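Local coordinates for YfkN protein (Bacillus subtilis subsp. subtilis, PDB 3GVE), which belongs to the calcineurin-like phosphoesterase family and holds a manganese and a magnesium ion side by side, at residues V171-M176 / V187-I192; Y113-L118 / K181-Q186. All blocks are in the same frame, centred on the assembly; numbering follows the deposited sequence.

Overall arrangement
Both contacts lie toward the outside of the calcineurin-like phosphoesterase fold, their centres about 17 and 21 Å from the centre of the chain, and each mixes buried with partly exposed residues. Their segments alternate along the chain, with helix 180-183 of contact 2 falling between the two halves of contact 1. Contact 1, the larger, is held by packing, chiefly of apolar side chains, with no direct hydrogen bond between its segments; contact 2 combines a leucine pair with a water that bridges two backbones. The two meet at Leu183, whose CD1 lies 3.6 Å from Ile175 O. Contact 1 is the nearer to the metals, with the side chain of Pro172 about 6 Å from the magnesium ion.

Contact 1: V171-M176 / V187-I192; sequences VPPQIM and VQVQDI
The backbones come closest where Pro173 faces Val189, their CA atoms 5.2 Å apart, as a type I beta turn from Pro172 to Ile175 leads into helix 175-178 beside the short strand 188-189. This is packing of a helix-entry turn on a strand of the calcineurin-like fold, with the Pro172 side chain about 6 Å from the magnesium ion. Val189 is the hub, and its two methyls divide the work. CG1, placed opposite the backbone N (chi1 -175°), meets the backbone side of Pro173, 3.6 Å from Pro173 CA, while CG2 faces Ile175 and Met176. Val189 CG2 touches Ile175 CD1 at 3.7 Å, the two side chains crossing at about a right angle. The selenomethionine Met176 passes the same methyl at a slant, its SE 4.0 Å from Val189 CG2. Successive bends, chi2 -50° and chi3 -53°, fold its chain back over Val187. Its SE consequently rests 3.9 Å from Val187 CG2, and its CE reaches to 3.4 Å from Val187 O. At the other end Ile192 lies against Val171 and the two prolines, CG1 3.7 Å from Val171 O and CD1 near Pro172 CA and Pro173 CD.

Several polar groups bond outside the two segments: Asn133 ND2 donates to both Val171 O and Gln190 O, and Asp191 caps helix 192-205 through OD2 to Glu194 N. Strand 134-135 pairs antiparallel with 188-189 and sets Val134 against Val171, Ile175 and Val187, while Leu183 of helix 180-183 packs on Ile175 and Met176.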
ATOM      1  N   VAL A 171     -17.640  -7.917  -9.170  1.00  8.36           N
ATOM      2  CA  VAL A 171     -16.917  -6.828  -8.510  1.00  7.85           C
ATOM      3  C   VAL A 171     -17.786  -6.268  -7.372  1.00  8.22           C
ATOM      4  O   VAL A 171     -18.994  -6.396  -7.401  1.00  9.24           O
ATOM      5  CB  VAL A 171     -16.531  -5.716  -9.542  1.00  8.77           C
ATOM      6  CG1 VAL A 171     -17.763  -4.907  -9.954  1.00  9.66           C
ATOM      7  CG2 VAL A 171     -15.433  -4.800  -9.001  1.00  9.74           C
ATOM      8  N   PRO A 172     -17.184  -5.669  -6.351  1.00  8.31           N
ATOM      9  CA  PRO A 172     -18.030  -5.166  -5.254  1.00  9.48           C
ATOM     10  C   PRO A 172     -18.880  -3.964  -5.693  1.00  8.91           C
ATOM     11  O   PRO A 172     -18.428  -3.108  -6.422  1.00  9.89           O
ATOM     12  CB  PRO A 172     -17.017  -4.747  -4.178  1.00  9.86           C
ATOM     13  CG  PRO A 172     -15.798  -5.607  -4.468  1.00 10.12           C
ATOM     14  CD  PRO A 172     -15.756  -5.626  -5.988  1.00  9.45           C
ATOM     15  N   PRO A 173     -20.123  -3.914  -5.219  1.00 10.03           N
ATOM     16  CA  PRO A 173     -21.004  -2.788  -5.556  1.00 10.59           C
ATOM     17  C   PRO A 173     -20.513  -1.446  -5.024  1.00 10.01           C
ATOM     18  O   PRO A 173     -20.964  -0.428  -5.516  1.00 10.65           O
ATOM     19  CB  PRO A 173     -22.353  -3.170  -4.922  1.00 12.33           C
ATOM     20  CG  PRO A 173     -22.273  -4.582  -4.591  1.00 14.40           C
ATOM     21  CD  PRO A 173     -20.827  -4.958  -4.449  1.00 11.26           C
ATOM     22  N   GLN A 174     -19.581  -1.484  -4.086  1.00  9.14           N
ATOM     23  CA  GLN A 174     -19.004  -0.303  -3.491  1.00  9.84           C
ATOM     24  C   GLN A 174     -18.183   0.534  -4.479  1.00 10.15           C
ATOM     25  O   GLN A 174     -17.749   1.616  -4.130  1.00 10.85           O
ATOM     26  CB  GLN A 174     -18.144  -0.706  -2.283  1.00 10.10           C
ATOM     27  CG  GLN A 174     -18.918  -1.134  -1.047  1.00 11.16           C
ATOM     28  CD  GLN A 174     -19.511  -2.529  -1.154  1.00 10.43           C
ATOM     29  OE1 GLN A 174     -19.174  -3.295  -2.030  1.00 10.56           O
ATOM     30  NE2 GLN A 174     -20.404  -2.857  -0.232  1.00 11.46           N
ATOM     31  N   ILE A 175     -17.981   0.050  -5.704  1.00  9.80           N
ATOM     32  CA  ILE A 175     -17.309   0.881  -6.716  1.00  9.77           C
ATOM     33  C   ILE A 175     -18.114   2.171  -6.966  1.00  9.96           C
ATOM     34  O   ILE A 175     -17.581   3.161  -7.361  1.00 11.17           O
ATOM     35  CB  ILE A 175     -17.050   0.131  -8.060  1.00  9.80           C
ATOM     36  CG1 ILE A 175     -18.355  -0.283  -8.740  1.00 10.99           C
ATOM     37  CG2 ILE A 175     -16.131  -1.073  -7.857  1.00  9.67           C
ATOM     38  CD1 ILE A 175     -18.135  -0.829 -10.184  1.00 11.05           C
HETATM   39  N   MSE A 176     -19.410   2.134  -6.683  1.00  9.77           N
HETATM   40  CA  MSE A 176     -20.256   3.316  -6.855  1.00 11.41           C
HETATM   41  C   MSE A 176     -19.872   4.422  -5.870  1.00 12.29           C
HETATM   42  O   MSE A 176     -20.107   5.585  -6.125  1.00 13.91           O
HETATM   43  CB  MSE A 176     -21.726   2.945  -6.679  1.00 11.74           C
HETATM   44  CG  MSE A 176     -22.274   1.974  -7.726  1.00 13.30           C
HETATM   45 SE   MSE A 176     -21.929   2.451  -9.595  0.75 15.38          SE
HETATM   46  CE  MSE A 176     -22.606   4.272  -9.639  1.00 16.62           C
ATOM     47  N   VAL A 187     -23.272   3.773 -14.727  1.00 12.78           N
ATOM     48  CA  VAL A 187     -23.515   2.352 -14.510  1.00 11.79           C
ATOM     49  C   VAL A 187     -24.189   2.214 -13.180  1.00 12.47           C
ATOM     50  O   VAL A 187     -24.235   3.181 -12.419  1.00 13.10           O
ATOM     51  CB  VAL A 187     -22.181   1.566 -14.506  1.00 11.86           C
ATOM     52  CG1 VAL A 187     -21.495   1.617 -15.834  1.00 11.92           C
ATOM     53  CG2 VAL A 187     -21.202   2.052 -13.371  1.00 13.14           C
ATOM     54  N   GLN A 188     -24.668   1.022 -12.952  1.00 12.45           N
ATOM     55  CA  GLN A 188     -25.142   0.588 -11.616  1.00 13.13           C
ATOM     56  C   GLN A 188     -24.586  -0.813 -11.345  1.00 12.37           C
ATOM     57  O   GLN A 188     -24.071  -1.481 -12.276  1.00 12.88           O
ATOM     58  CB  GLN A 188     -26.661   0.471 -11.556  1.00 15.35           C
ATOM     59  CG  GLN A 188     -27.181  -0.673 -12.350  1.00 17.45           C
ATOM     60  CD  GLN A 188     -28.677  -0.682 -12.573  1.00 19.43           C
ATOM     61  OE1 GLN A 188     -29.154  -0.290 -13.627  1.00 21.35           O
ATOM     62  NE2 GLN A 188     -29.434  -1.187 -11.591  1.00 20.24           N
ATOM     63  N   VAL A 189     -24.602  -1.257 -10.099  1.00 11.59           N
ATOM     64  CA  VAL A 189     -24.022  -2.553  -9.797  1.00 11.26           C
ATOM     65  C   VAL A 189     -24.950  -3.439  -8.986  1.00 12.25           C
ATOM     66  O   VAL A 189     -25.349  -3.096  -7.885  1.00 15.11           O
ATOM     67  CB  VAL A 189     -22.666  -2.429  -9.046  1.00 11.29           C
ATOM     68  CG1 VAL A 189     -22.030  -3.796  -8.857  1.00 11.41           C
ATOM     69  CG2 VAL A 189     -21.719  -1.496  -9.771  1.00 12.32           C
ATOM     70  N   GLN A 190     -25.263  -4.586  -9.559  1.00 11.05           N
ATOM     71  CA  GLN A 190     -26.126  -5.567  -8.960  1.00 10.86           C
ATOM     72  C   GLN A 190     -25.380  -6.324  -7.860  1.00 11.15           C
ATOM     73  O   GLN A 190     -24.178  -6.576  -7.954  1.00 11.32           O
ATOM     74  CB  GLN A 190     -26.604  -6.514 -10.059  1.00 11.76           C
ATOM     75  CG  GLN A 190     -27.556  -7.612  -9.623  1.00 12.25           C
ATOM     76  CD  GLN A 190     -27.923  -8.539 -10.762  1.00 12.98           C
ATOM     77  OE1 GLN A 190     -27.177  -8.690 -11.716  1.00 13.98           O
ATOM     78  NE2 GLN A 190     -29.074  -9.188 -10.646  1.00 14.74           N
ATOM     79  N   ASP A 191     -26.121  -6.670  -6.816  1.00 11.66           N
ATOM     80  CA  ASP A 191     -25.615  -7.517  -5.746  1.00 11.31           C
ATOM     81  C   ASP A 191     -24.918  -8.737  -6.335  1.00 10.77           C
ATOM     82  O   ASP A 191     -25.393  -9.340  -7.275  1.00 11.87           O
ATOM     83  CB  ASP A 191     -26.769  -7.974  -4.843  1.00 12.03           C
ATOM     84  CG  ASP A 191     -26.360  -9.071  -3.877  1.00 13.22           C
ATOM     85  OD1 ASP A 191     -25.621  -8.751  -2.952  1.00 14.42           O
ATOM     86  OD2 ASP A 191     -26.764 -10.222  -4.060  1.00 13.59           O
ATOM     87  N   ILE A 192     -23.788  -9.095  -5.731  1.00 10.09           N
ATOM     88  CA  ILE A 192     -22.995 -10.223  -6.203  1.00 10.08           C
ATOM     89  C   ILE A 192     -23.776 -11.548  -6.293  1.00 10.24           C
ATOM     90  O   ILE A 192     -23.822 -12.144  -7.356  1.00 10.70           O
ATOM     91  CB  ILE A 192     -21.697 -10.364  -5.386  1.00 10.18           C
ATOM     92  CG1 ILE A 192     -20.787  -9.179  -5.698  1.00 10.30           C
ATOM     93  CG2 ILE A 192     -20.988 -11.686  -5.710  1.00 10.04           C
ATOM     94  CD1 ILE A 192     -19.602  -9.053  -4.757  1.00 10.74           C
TER

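Contact 2: Y113-L118 / K181-Q186; sequences YGLDFL and KNLEGQ
In this calcineurin-like phosphoesterase fold, the contact joins the start of helix 115-123, where Gly114 is the N-cap, to the end of helix 180-183 and the turn after it. Leu115 carries the apolar part. Its CD2 meets Leu183 CD2 at 3.7 Å, the two side chains meeting at a slant, and its other methyl, CD1, lies 3.8 Å from Gln186 CB. Leu115 and Gln186 run past each other in opposite directions, so the same methyl also lies beside the amide end, 3.7 Å from Gln186 OE1. A backbone bond of 2.9 Å from Gln186 N to Leu183 O closes the turn that runs between these two residues.

Asn182 points at Gly114, and Asn182 CA and Gly114 CA are 5.4 Å apart. Its ND2 is 3.4 Å from Gly114 N, but both are donors and the pair is mere proximity; ND2 bonds instead to Phe111 O, which holds the amide against the chain leading into the helix. The two helix ends are bridged by one water, which accepts from Leu115 N at 3.0 Å and donates to Asn182 O at 2.8 Å.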
ATOM      1  N   TYR A 113      -9.486   4.800 -13.594  1.00 11.26           N
ATOM      2  CA  TYR A 113      -9.061   5.664 -14.697  1.00 12.00           C
ATOM      3  C   TYR A 113     -10.190   5.933 -15.691  1.00 11.45           C
ATOM      4  O   TYR A 113      -9.960   6.457 -16.772  1.00 12.42           O
ATOM      5  CB  TYR A 113      -7.848   5.048 -15.397  1.00 12.69           C
ATOM      6  CG  TYR A 113      -6.618   4.964 -14.515  1.00 13.85           C
ATOM      7  CD1 TYR A 113      -6.327   5.970 -13.615  1.00 15.84           C
ATOM      8  CD2 TYR A 113      -5.758   3.900 -14.591  1.00 15.61           C
ATOM      9  CE1 TYR A 113      -5.223   5.907 -12.811  1.00 16.75           C
ATOM     10  CE2 TYR A 113      -4.631   3.835 -13.778  1.00 15.56           C
ATOM     11  CZ  TYR A 113      -4.372   4.848 -12.903  1.00 16.71           C
ATOM     12  OH  TYR A 113      -3.263   4.781 -12.109  1.00 18.19           O
ATOM     13  N   GLY A 114     -11.409   5.580 -15.302  1.00 11.13           N
ATOM     14  CA  GLY A 114     -12.576   5.867 -16.117  1.00 11.28           C
ATOM     15  C   GLY A 114     -13.014   4.709 -16.991  1.00 10.08           C
ATOM     16  O   GLY A 114     -12.263   3.805 -17.253  1.00 10.34           O
ATOM     17  N   LEU A 115     -14.252   4.763 -17.452  1.00 10.25           N
ATOM     18  CA  LEU A 115     -14.850   3.690 -18.234  1.00 10.64           C
ATOM     19  C   LEU A 115     -14.217   3.528 -19.623  1.00 10.88           C
ATOM     20  O   LEU A 115     -14.086   2.429 -20.102  1.00 10.72           O
ATOM     21  CB  LEU A 115     -16.360   3.906 -18.369  1.00 10.89           C
ATOM     22  CG  LEU A 115     -17.174   3.713 -17.071  1.00 11.55           C
ATOM     23  CD1 LEU A 115     -18.591   4.275 -17.217  1.00 12.59           C
ATOM     24  CD2 LEU A 115     -17.255   2.231 -16.677  1.00 11.83           C
ATOM     25  N   ASP A 116     -13.837   4.629 -20.257  1.00 12.17           N
ATOM     26  CA  ASP A 116     -13.295   4.528 -21.609  1.00 12.44           C
ATOM     27  C   ASP A 116     -11.935   3.829 -21.613  1.00 11.11           C
ATOM     28  O   ASP A 116     -11.692   2.969 -22.430  1.00 11.61           O
ATOM     29  CB  ASP A 116     -13.188   5.898 -22.287  1.00 13.96           C
ATOM     30  CG  ASP A 116     -14.539   6.506 -22.621  1.00 17.87           C
ATOM     31  OD1 ASP A 116     -15.552   5.799 -22.655  1.00 19.12           O
ATOM     32  OD2 ASP A 116     -14.554   7.717 -22.854  1.00 20.68           O
ATOM     33  N   PHE A 117     -11.068   4.201 -20.671  1.00 10.68           N
ATOM     34  CA  PHE A 117      -9.759   3.584 -20.570  1.00 10.19           C
ATOM     35  C   PHE A 117      -9.891   2.099 -20.267  1.00  9.98           C
ATOM     36  O   PHE A 117      -9.181   1.295 -20.819  1.00 10.11           O
ATOM     37  CB  PHE A 117      -8.905   4.284 -19.522  1.00 10.40           C
ATOM     38  CG  PHE A 117      -7.504   3.754 -19.441  1.00 10.33           C
ATOM     39  CD1 PHE A 117      -6.558   4.084 -20.403  1.00 11.31           C
ATOM     40  CD2 PHE A 117      -7.130   2.918 -18.412  1.00 10.61           C
ATOM     41  CE1 PHE A 117      -5.266   3.601 -20.325  1.00 11.92           C
ATOM     42  CE2 PHE A 117      -5.841   2.453 -18.338  1.00 11.12           C
ATOM     43  CZ  PHE A 117      -4.910   2.796 -19.296  1.00 11.85           C
ATOM     44  N   LEU A 118     -10.846   1.743 -19.426  1.00  9.83           N
ATOM     45  CA  LEU A 118     -11.066   0.341 -19.118  1.00  9.02           C
ATOM     46  C   LEU A 118     -11.528  -0.438 -20.356  1.00  9.39           C
ATOM     47  O   LEU A 118     -11.069  -1.527 -20.606  1.00  9.46           O
ATOM     48  CB  LEU A 118     -12.073   0.184 -17.965  1.00 10.44           C
ATOM     49  CG  LEU A 118     -12.363  -1.254 -17.521  1.00  9.69           C
ATOM     50  CD1 LEU A 118     -11.064  -1.998 -17.214  1.00  9.88           C
ATOM     51  CD2 LEU A 118     -13.291  -1.259 -16.304  1.00 11.21           C
ATOM     52  N   LYS A 181     -17.171   9.659  -8.974  1.00 15.82           N
ATOM     53  CA  LYS A 181     -16.981  10.631 -10.054  1.00 17.01           C
ATOM     54  C   LYS A 181     -17.009   9.951 -11.419  1.00 14.88           C
ATOM     55  O   LYS A 181     -17.623  10.440 -12.344  1.00 14.88           O
ATOM     56  CB  LYS A 181     -15.690  11.437  -9.857  1.00 21.42           C
ATOM     57  CG  LYS A 181     -15.431  12.504 -10.916  1.00 27.25           C
ATOM     58  CD  LYS A 181     -14.236  13.373 -10.545  1.00 32.10           C
ATOM     59  CE  LYS A 181     -14.461  14.855 -10.884  1.00 35.26           C
ATOM     60  NZ  LYS A 181     -13.237  15.697 -10.715  1.00 36.96           N
ATOM     61  N   ASN A 182     -16.339   8.810 -11.536  1.00 13.38           N
ATOM     62  CA  ASN A 182     -16.279   8.111 -12.826  1.00 12.77           C
ATOM     63  C   ASN A 182     -17.514   7.313 -13.183  1.00 12.33           C
ATOM     64  O   ASN A 182     -17.714   6.977 -14.338  1.00 13.50           O
ATOM     65  CB  ASN A 182     -15.085   7.150 -12.874  1.00 13.23           C
ATOM     66  CG  ASN A 182     -13.763   7.853 -13.017  1.00 13.79           C
ATOM     67  OD1 ASN A 182     -13.693   8.954 -13.523  1.00 15.75           O
ATOM     68  ND2 ASN A 182     -12.694   7.203 -12.567  1.00 13.18           N
ATOM     69  N   LEU A 183     -18.328   6.979 -12.186  1.00 11.98           N
ATOM     70  CA  LEU A 183     -19.394   6.008 -12.392  1.00 11.91           C
ATOM     71  C   LEU A 183     -20.830   6.489 -12.183  1.00 12.85           C
ATOM     72  O   LEU A 183     -21.733   5.939 -12.774  1.00 13.24           O
ATOM     73  CB  LEU A 183     -19.157   4.764 -11.530  1.00 11.20           C
ATOM     74  CG  LEU A 183     -17.808   4.067 -11.774  1.00 11.43           C
ATOM     75  CD1 LEU A 183     -17.761   2.812 -10.900  1.00 11.95           C
ATOM     76  CD2 LEU A 183     -17.644   3.699 -13.250  1.00 12.99           C
ATOM     77  N   GLU A 184     -21.022   7.488 -11.328  1.00 13.79           N
ATOM     78  CA  GLU A 184     -22.367   7.973 -11.039  1.00 15.68           C
ATOM     79  C   GLU A 184     -23.089   8.399 -12.314  1.00 16.03           C
ATOM     80  O   GLU A 184     -22.549   9.137 -13.119  1.00 17.33           O
ATOM     81  CB  GLU A 184     -22.307   9.135 -10.047  1.00 18.93           C
ATOM     82  CG  GLU A 184     -23.658   9.623  -9.550  1.00 23.48           C
ATOM     83  CD  GLU A 184     -23.525  10.673  -8.470  1.00 27.37           C
ATOM     84  OE1 GLU A 184     -22.642  11.532  -8.577  1.00 27.55           O
ATOM     85  OE2 GLU A 184     -24.292  10.610  -7.511  1.00 29.52           O
ATOM     86  N   GLY A 185     -24.293   7.887 -12.504  1.00 16.83           N
ATOM     87  CA  GLY A 185     -25.060   8.215 -13.694  1.00 17.39           C
ATOM     88  C   GLY A 185     -24.698   7.431 -14.949  1.00 17.60           C
ATOM     89  O   GLY A 185     -25.350   7.574 -15.975  1.00 19.26           O
ATOM     90  N   GLN A 186     -23.671   6.588 -14.855  1.00 16.23           N
ATOM     91  CA  GLN A 186     -23.173   5.845 -16.012  1.00 15.43           C
ATOM     92  C   GLN A 186     -23.324   4.327 -15.935  1.00 13.99           C
ATOM     93  O   GLN A 186     -23.473   3.682 -16.947  1.00 14.55           O
ATOM     94  CB  GLN A 186     -21.714   6.204 -16.260  1.00 16.54           C
ATOM     95  CG  GLN A 186     -21.496   7.680 -16.474  1.00 18.22           C
ATOM     96  CD  GLN A 186     -20.202   7.981 -17.172  1.00 20.61           C
ATOM     97  OE1 GLN A 186     -19.975   7.545 -18.284  1.00 21.85           O
ATOM     98  NE2 GLN A 186     -19.344   8.713 -16.510  1.00 20.72           N
TER
HETATM   99  O   HOH W   1     -15.889   7.014 -16.459  1.00 13.24           O